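Local coordinates for toxin RelG (Mycobacterium tuberculosis, PDB 3G5O), which acts as the RNA-cleaving toxin of a RelE-family type II toxin-antitoxin pair, cutting preferentially at the 3'-end of purine ribonucleotides, and is neutralised by its cognate antitoxin, at residues L77-D82 with T86-L91; G47-S50 with R55-K58. All coordinates share one frame; numbering follows the deposited sequence. Where two conformers were deposited one is given.

How the interactions relate
Both contacts belong to one compact layer of helix on sheet, their centres about 10 Å apart, and they come in series along the chain: interaction 2 closes before interaction 1 opens. Interaction 1 pairs strands 75-82 and 87-95, the hairpin inside the five-stranded mixed sheet; interaction 2 joins the C-terminal end of helix 35-51 to the segment leading into strand 57-59, at one edge of the sheet in this chain. They touch directly. L49 packs on the ring of Y79 and on I90, and the Y79 hydroxyl reaches V56 and G57. The hydrophobic core of the toxin is thus continuous between them, while the other face of the hairpin meets the antitoxin Rv2865.

Interaction 1 (L77-D82 with T86-L91); sequences LLYRID and TTVVIL
Y79 and V88 open the apolar face of this strand pair: CG1 of V88 touches ring atom CD1 of Y79 at 3.7 Å. The Y79 side chain starts from chi1 56°, with CG between the backbone N and the carbonyl carbon; this torsion sends the ring away from 86-91, on the side of strand 68-72, with its hydroxyl hydrogen-bonded to P53 O. In one of its two conformers I81 places CD1 at the edge of that ring, in its plane, and lies side by side with V88, I81 CD1 to V88 CG2 3.7 Å. I90 fills the other end, again in one of two conformers: its CD1 meets Y79 CB at 3.8 Å and L77 CD2 at 3.9 Å.

Between the faces, five backbone hydrogen bonds tie the strands, from L91 N to L78 O at 2.8 Å through the reciprocal R80-V89 pair to the reciprocal D82-T87 pair. D82 N to T87 O is short and straight, 2.7 Å with an N-H...O angle of 169°. On the opposite face the extended R80 chain passes L91, with R80 CG 3.9 Å from L91 CD1. The R80 guanidinium makes a salt bridge through NH2 with D75 of the Rv2865 chain, whose I78 and A74 pack on V89 and L91. At the turn, T87 OG1 hydrogen-bonds H85 O and D82 OD1 accepts a weak hydrogen bond from H85 ND1. T86 and T87 both face D82, a G1 beta bulge closing the antiparallel hairpin at the centre of the RelE-type sheet.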
ATOM      1  N   LEU C  77       7.301   2.831  15.050  1.00 15.27           N
ATOM      2  CA  LEU C  77       8.684   2.916  14.613  1.00 15.62           C
ATOM      3  C   LEU C  77       8.788   2.112  13.351  1.00 16.19           C
ATOM      4  O   LEU C  77       8.215   1.011  13.272  1.00 15.60           O
ATOM      5  CB  LEU C  77       9.607   2.285  15.657  1.00 15.15           C
ATOM      6  CG  LEU C  77       9.923   3.189  16.844  1.00 18.26           C
ATOM      7  CD1 LEU C  77       8.652   3.325  17.698  1.00 19.40           C
ATOM      8  CD2 LEU C  77      11.011   2.630  17.729  1.00 15.00           C
ATOM      9  N   LEU C  78       9.538   2.646  12.400  1.00 16.45           N
ATOM     10  CA  LEU C  78       9.882   1.955  11.153  1.00 16.94           C
ATOM     11  C   LEU C  78      11.354   1.550  11.242  1.00 16.88           C
ATOM     12  O   LEU C  78      12.219   2.386  11.511  1.00 16.68           O
ATOM     13  CB  LEU C  78       9.699   2.891   9.954  1.00 16.21           C
ATOM     14  CG  LEU C  78       9.991   2.336   8.543  1.00 18.05           C
ATOM     15  CD1 LEU C  78       8.903   1.324   8.201  1.00 16.76           C
ATOM     16  CD2 LEU C  78      10.027   3.481   7.494  1.00 17.01           C
ATOM     17  N   TYR C  79      11.674   0.290  10.984  1.00 16.58           N
ATOM     18  CA  TYR C  79      13.051  -0.158  11.265  1.00 16.71           C
ATOM     19  C   TYR C  79      13.542  -1.266  10.364  1.00 18.44           C
ATOM     20  O   TYR C  79      12.735  -1.840   9.650  1.00 17.50           O
ATOM     21  CB  TYR C  79      13.228  -0.573  12.730  1.00 16.79           C
ATOM     22  CG  TYR C  79      12.293  -1.631  13.215  1.00 16.50           C
ATOM     23  CD1 TYR C  79      12.721  -2.953  13.327  1.00 17.46           C
ATOM     24  CD2 TYR C  79      10.972  -1.322  13.584  1.00 14.50           C
ATOM     25  CE1 TYR C  79      11.862  -3.963  13.806  1.00 16.18           C
ATOM     26  CE2 TYR C  79      10.101  -2.317  14.052  1.00 16.61           C
ATOM     27  CZ  TYR C  79      10.561  -3.636  14.175  1.00 18.71           C
ATOM     28  OH  TYR C  79       9.712  -4.628  14.647  1.00 18.39           O
ATOM     29  N   ARG C  80      14.859  -1.513  10.380  1.00 19.29           N
ATOM     30  CA  ARG C  80      15.443  -2.636   9.678  1.00 21.14           C
ATOM     31  C   ARG C  80      16.106  -3.532  10.716  1.00 22.77           C
ATOM     32  O   ARG C  80      16.519  -3.054  11.783  1.00 21.13           O
ATOM     33  CB  ARG C  80      16.505  -2.147   8.684  1.00 21.68           C
ATOM     34  CG  ARG C  80      15.902  -1.336   7.495  1.00 23.43           C
ATOM     35  CD  ARG C  80      16.956  -1.157   6.390  1.00 27.97           C
ATOM     36  NE  ARG C  80      16.532  -0.326   5.255  1.00 29.06           N
ATOM     37  CZ  ARG C  80      15.795  -0.759   4.246  1.00 28.75           C
ATOM     38  NH1 ARG C  80      15.373  -2.023   4.226  1.00 28.85           N
ATOM     39  NH2 ARG C  80      15.499   0.062   3.247  1.00 27.15           N
ATOM     40  N   ILE C  81      16.204  -4.821  10.374  1.00 23.85           N
ATOM     41  CA  ILE C  81      16.863  -5.839  11.207  0.50 24.46           C
ATOM     42  C   ILE C  81      18.099  -6.331  10.467  1.00 25.24           C
ATOM     43  O   ILE C  81      18.016  -6.720   9.286  1.00 24.91           O
ATOM     44  CB  ILE C  81      15.975  -7.077  11.452  0.50 24.33           C
ATOM     45  CG1 ILE C  81      14.595  -6.675  11.939  0.50 25.02           C
ATOM     46  CG2 ILE C  81      16.601  -8.005  12.501  0.50 23.63           C
ATOM     47  CD1 ILE C  81      14.681  -5.682  12.987  0.50 26.05           C
ATOM     48  N   ASP C  82      19.228  -6.317  11.143  1.00 26.59           N
ATOM     49  CA  ASP C  82      20.457  -6.861  10.598  1.00 28.70           C
ATOM     50  C   ASP C  82      20.871  -8.046  11.500  1.00 29.43           C
ATOM     51  O   ASP C  82      21.520  -7.863  12.535  1.00 28.02           O
ATOM     52  CB  ASP C  82      21.505  -5.745  10.552  1.00 29.15           C
ATOM     53  CG  ASP C  82      22.887  -6.239  10.063  1.00 34.77           C
ATOM     54  OD1 ASP C  82      23.060  -7.465   9.804  1.00 37.54           O
ATOM     55  OD2 ASP C  82      23.803  -5.386   9.967  1.00 39.28           O
ATOM     56  N   THR C  86      23.519  -8.565  14.768  1.00 27.96           N
ATOM     57  CA  THR C  86      22.502  -8.435  15.842  1.00 26.91           C
ATOM     58  C   THR C  86      22.162  -6.971  16.155  1.00 24.97           C
ATOM     59  O   THR C  86      22.348  -6.481  17.294  1.00 23.55           O
ATOM     60  CB  THR C  86      22.881  -9.222  17.142  1.00 27.50           C
ATOM     61  OG1 THR C  86      24.120  -8.742  17.679  1.00 30.18           O
ATOM     62  CG2 THR C  86      22.969 -10.707  16.867  1.00 28.20           C
ATOM     63  N   THR C  87      21.692  -6.280  15.113  1.00 22.81           N
ATOM     64  CA  THR C  87      21.439  -4.858  15.173  1.00 23.18           C
ATOM     65  C   THR C  87      20.057  -4.547  14.582  1.00 22.12           C
ATOM     66  O   THR C  87      19.603  -5.214  13.629  1.00 21.54           O
ATOM     67  CB  THR C  87      22.579  -4.064  14.433  1.00 23.69           C
ATOM     68  OG1 THR C  87      23.804  -4.212  15.172  1.00 25.80           O
ATOM     69  CG2 THR C  87      22.282  -2.550  14.358  1.00 25.66           C
ATOM     70  N   VAL C  88      19.387  -3.557  15.181  1.00 21.01           N
ATOM     71  CA  VAL C  88      18.167  -2.976  14.629  1.00 20.19           C
ATOM     72  C   VAL C  88      18.478  -1.509  14.434  1.00 19.27           C
ATOM     73  O   VAL C  88      19.068  -0.899  15.335  1.00 19.05           O
ATOM     74  CB  VAL C  88      17.042  -3.068  15.635  1.00 20.52           C
ATOM     75  CG1 VAL C  88      15.791  -2.179  15.191  1.00 22.18           C
ATOM     76  CG2 VAL C  88      16.670  -4.534  15.855  1.00 20.22           C
ATOM     77  N   VAL C  89      18.066  -0.957  13.284  1.00 18.15           N
ATOM     78  CA  VAL C  89      18.225   0.447  12.964  1.00 18.31           C
ATOM     79  C   VAL C  89      16.884   1.083  12.669  1.00 17.58           C
ATOM     80  O   VAL C  89      16.151   0.639  11.782  1.00 16.74           O
ATOM     81  CB  VAL C  89      19.198   0.681  11.768  1.00 18.83           C
ATOM     82  CG1 VAL C  89      19.415   2.184  11.571  1.00 21.07           C
ATOM     83  CG2 VAL C  89      20.574   0.042  12.042  1.00 21.74           C
ATOM     84  N   ILE C  90      16.542   2.096  13.474  1.00 17.29           N
ATOM     85  CA  ILE C  90      15.285   2.820  13.357  0.50 16.42           C
ATOM     86  C   ILE C  90      15.449   3.889  12.289  1.00 16.91           C
ATOM     87  O   ILE C  90      16.328   4.735  12.405  1.00 16.72           O
ATOM     88  CB  ILE C  90      14.944   3.561  14.680  0.50 16.84           C
ATOM     89  CG1 ILE C  90      15.136   2.631  15.882  0.50 16.43           C
ATOM     90  CG2 ILE C  90      13.519   4.173  14.630  0.50 14.64           C
ATOM     91  CD1 ILE C  90      14.232   1.428  15.836  0.50 15.72           C
ATOM     92  N   LEU C  91      14.573   3.866  11.296  1.00 16.73           N
ATOM     93  CA  LEU C  91      14.570   4.788  10.168  1.00 16.69           C
ATOM     94  C   LEU C  91      13.651   5.965  10.440  1.00 16.42           C
ATOM     95  O   LEU C  91      13.995   7.090  10.083  1.00 17.74           O
ATOM     96  CB  LEU C  91      14.044   4.061   8.903  1.00 15.37           C
ATOM     97  CG  LEU C  91      14.724   2.721   8.621  1.00 19.25           C
ATOM     98  CD1 LEU C  91      14.119   2.184   7.353  1.00 22.91           C
ATOM     99  CD2 LEU C  91      16.325   2.776   8.519  1.00 18.78           C
TER

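Interaction 2 (G47-S50 with R55-K58); sequences GDLS and RVGK
V56 reaches across to the end of helix 35-51 with both methyl groups, and each finds a different partner. With chi1 at -60°, CG1 lies anti to the carbonyl carbon and CG2 sits between the backbone N and that carbon. CG2 meets CD1 of L49 at 3.7 Å and also comes within 4.1 Å of L49 CA; CG1 instead rests against the main chain, 3.9 Å from D48 O. The L49 side chain swings its CG away from its own backbone N (chi1 171°), and chi2 of 71° turns CD1 toward the valine; the two side chains cross at about a right angle. No hydrogen bond joins the segments.

In the RelE-like layout of a helix laid on a beta sheet, this contact joins the helix end, where a wider pi-type turn spans residues 47-49, to the approach to strand 57-59. L49 also packs on L77 of strand 75-82 and on V88 of strand 87-95; V56 leans on A70 and R72 of strand 68-72.

D48 borders the valine with its CB, 4.4 Å from V56 CG1, while its carboxylate is held by two arginines, OD1 in a salt bridge with R51 and OD2 in another with R72. The carbonyl O of V56 accepts a hydrogen bond from a Tris molecule, probably left by the crystallisation liquor.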
ATOM      1  N   GLY C  47      14.219  -1.407  24.903  1.00 22.92           N
ATOM      2  CA  GLY C  47      13.683  -2.463  25.759  1.00 22.85           C
ATOM      3  C   GLY C  47      13.014  -3.533  24.920  1.00 23.29           C
ATOM      4  O   GLY C  47      13.699  -4.366  24.338  1.00 23.19           O
ATOM      5  N   ASP C  48      11.682  -3.508  24.842  1.00 22.23           N
ATOM      6  CA  ASP C  48      10.942  -4.491  24.059  1.00 22.57           C
ATOM      7  C   ASP C  48      11.394  -4.669  22.613  1.00 22.27           C
ATOM      8  O   ASP C  48      11.403  -5.795  22.125  1.00 20.79           O
ATOM      9  CB  ASP C  48       9.421  -4.250  24.113  1.00 21.69           C
ATOM     10  CG  ASP C  48       8.838  -4.498  25.512  1.00 26.82           C
ATOM     11  OD1 ASP C  48       9.573  -5.030  26.398  1.00 29.34           O
ATOM     12  OD2 ASP C  48       7.659  -4.142  25.738  1.00 30.33           O
ATOM     13  N   LEU C  49      11.703  -3.576  21.911  1.00 21.89           N
ATOM     14  CA  LEU C  49      12.107  -3.708  20.508  1.00 22.29           C
ATOM     15  C   LEU C  49      13.466  -4.404  20.350  1.00 22.47           C
ATOM     16  O   LEU C  49      13.663  -5.275  19.451  1.00 22.80           O
ATOM     17  CB  LEU C  49      12.118  -2.357  19.801  1.00 20.68           C
ATOM     18  CG  LEU C  49      12.721  -2.376  18.413  1.00 23.16           C
ATOM     19  CD1 LEU C  49      11.798  -3.110  17.427  1.00 24.31           C
ATOM     20  CD2 LEU C  49      13.030  -0.942  17.956  1.00 20.03           C
ATOM     21  N   SER C  50      14.393  -3.999  21.204  1.00 22.22           N
ATOM     22  CA  SER C  50      15.690  -4.652  21.326  1.00 23.74           C
ATOM     23  C   SER C  50      15.572  -6.151  21.599  1.00 23.93           C
ATOM     24  O   SER C  50      16.250  -6.956  20.951  1.00 24.74           O
ATOM     25  CB  SER C  50      16.457  -4.017  22.481  1.00 23.96           C
ATOM     26  OG  SER C  50      17.683  -4.664  22.612  1.00 23.01           O
ATOM     27  N   ARG C  55       9.016  -9.948  17.052  1.00 27.33           N
ATOM     28  CA  ARG C  55       7.677 -10.175  17.610  1.00 28.33           C
ATOM     29  C   ARG C  55       6.873  -8.882  17.786  1.00 26.48           C
ATOM     30  O   ARG C  55       5.648  -8.905  17.720  1.00 26.14           O
ATOM     31  CB  ARG C  55       7.720 -11.017  18.908  1.00 29.73           C
ATOM     32  CG  ARG C  55       8.359 -12.432  18.744  1.00 35.67           C
ATOM     33  CD  ARG C  55       7.324 -13.607  18.605  1.00 45.78           C
ATOM     34  NE  ARG C  55       7.842 -14.737  17.790  1.00 51.19           N
ATOM     35  CZ  ARG C  55       7.393 -16.005  17.815  1.00 53.41           C
ATOM     36  NH1 ARG C  55       6.419 -16.376  18.640  1.00 55.17           N
ATOM     37  NH2 ARG C  55       7.932 -16.929  17.014  1.00 53.57           N
ATOM     38  N   VAL C  56       7.545  -7.751  17.980  1.00 24.44           N
ATOM     39  CA  VAL C  56       6.793  -6.524  18.271  1.00 23.90           C
ATOM     40  C   VAL C  56       6.329  -5.799  16.997  1.00 23.91           C
ATOM     41  O   VAL C  56       5.571  -4.857  17.083  1.00 23.61           O
ATOM     42  CB  VAL C  56       7.592  -5.553  19.146  1.00 23.51           C
ATOM     43  CG1 VAL C  56       7.941  -6.216  20.470  1.00 25.50           C
ATOM     44  CG2 VAL C  56       8.880  -5.071  18.413  1.00 24.37           C
ATOM     45  N   GLY C  57       6.841  -6.192  15.833  1.00 22.27           N
ATOM     46  CA  GLY C  57       6.464  -5.484  14.625  1.00 23.26           C
ATOM     47  C   GLY C  57       6.016  -6.437  13.543  1.00 23.34           C
ATOM     48  O   GLY C  57       6.015  -7.651  13.770  1.00 23.55           O
ATOM     49  N   LYS C  58       5.648  -5.872  12.387  1.00 21.99           N
ATOM     50  CA  LYS C  58       5.228  -6.610  11.182  1.00 22.30           C
ATOM     51  C   LYS C  58       6.125  -6.217  10.007  1.00 20.92           C
ATOM     52  O   LYS C  58       6.503  -5.046   9.894  1.00 20.19           O
ATOM     53  CB  LYS C  58       3.785  -6.240  10.792  1.00 22.12           C
ATOM     54  CG  LYS C  58       2.709  -6.730  11.787  1.00 25.64           C
ATOM     55  CD  LYS C  58       2.411  -8.238  11.641  1.00 31.97           C
ATOM     56  CE  LYS C  58       1.396  -8.704  12.666  1.00 34.45           C
ATOM     57  NZ  LYS C  58       2.021  -8.863  14.030  1.00 37.01           N
TER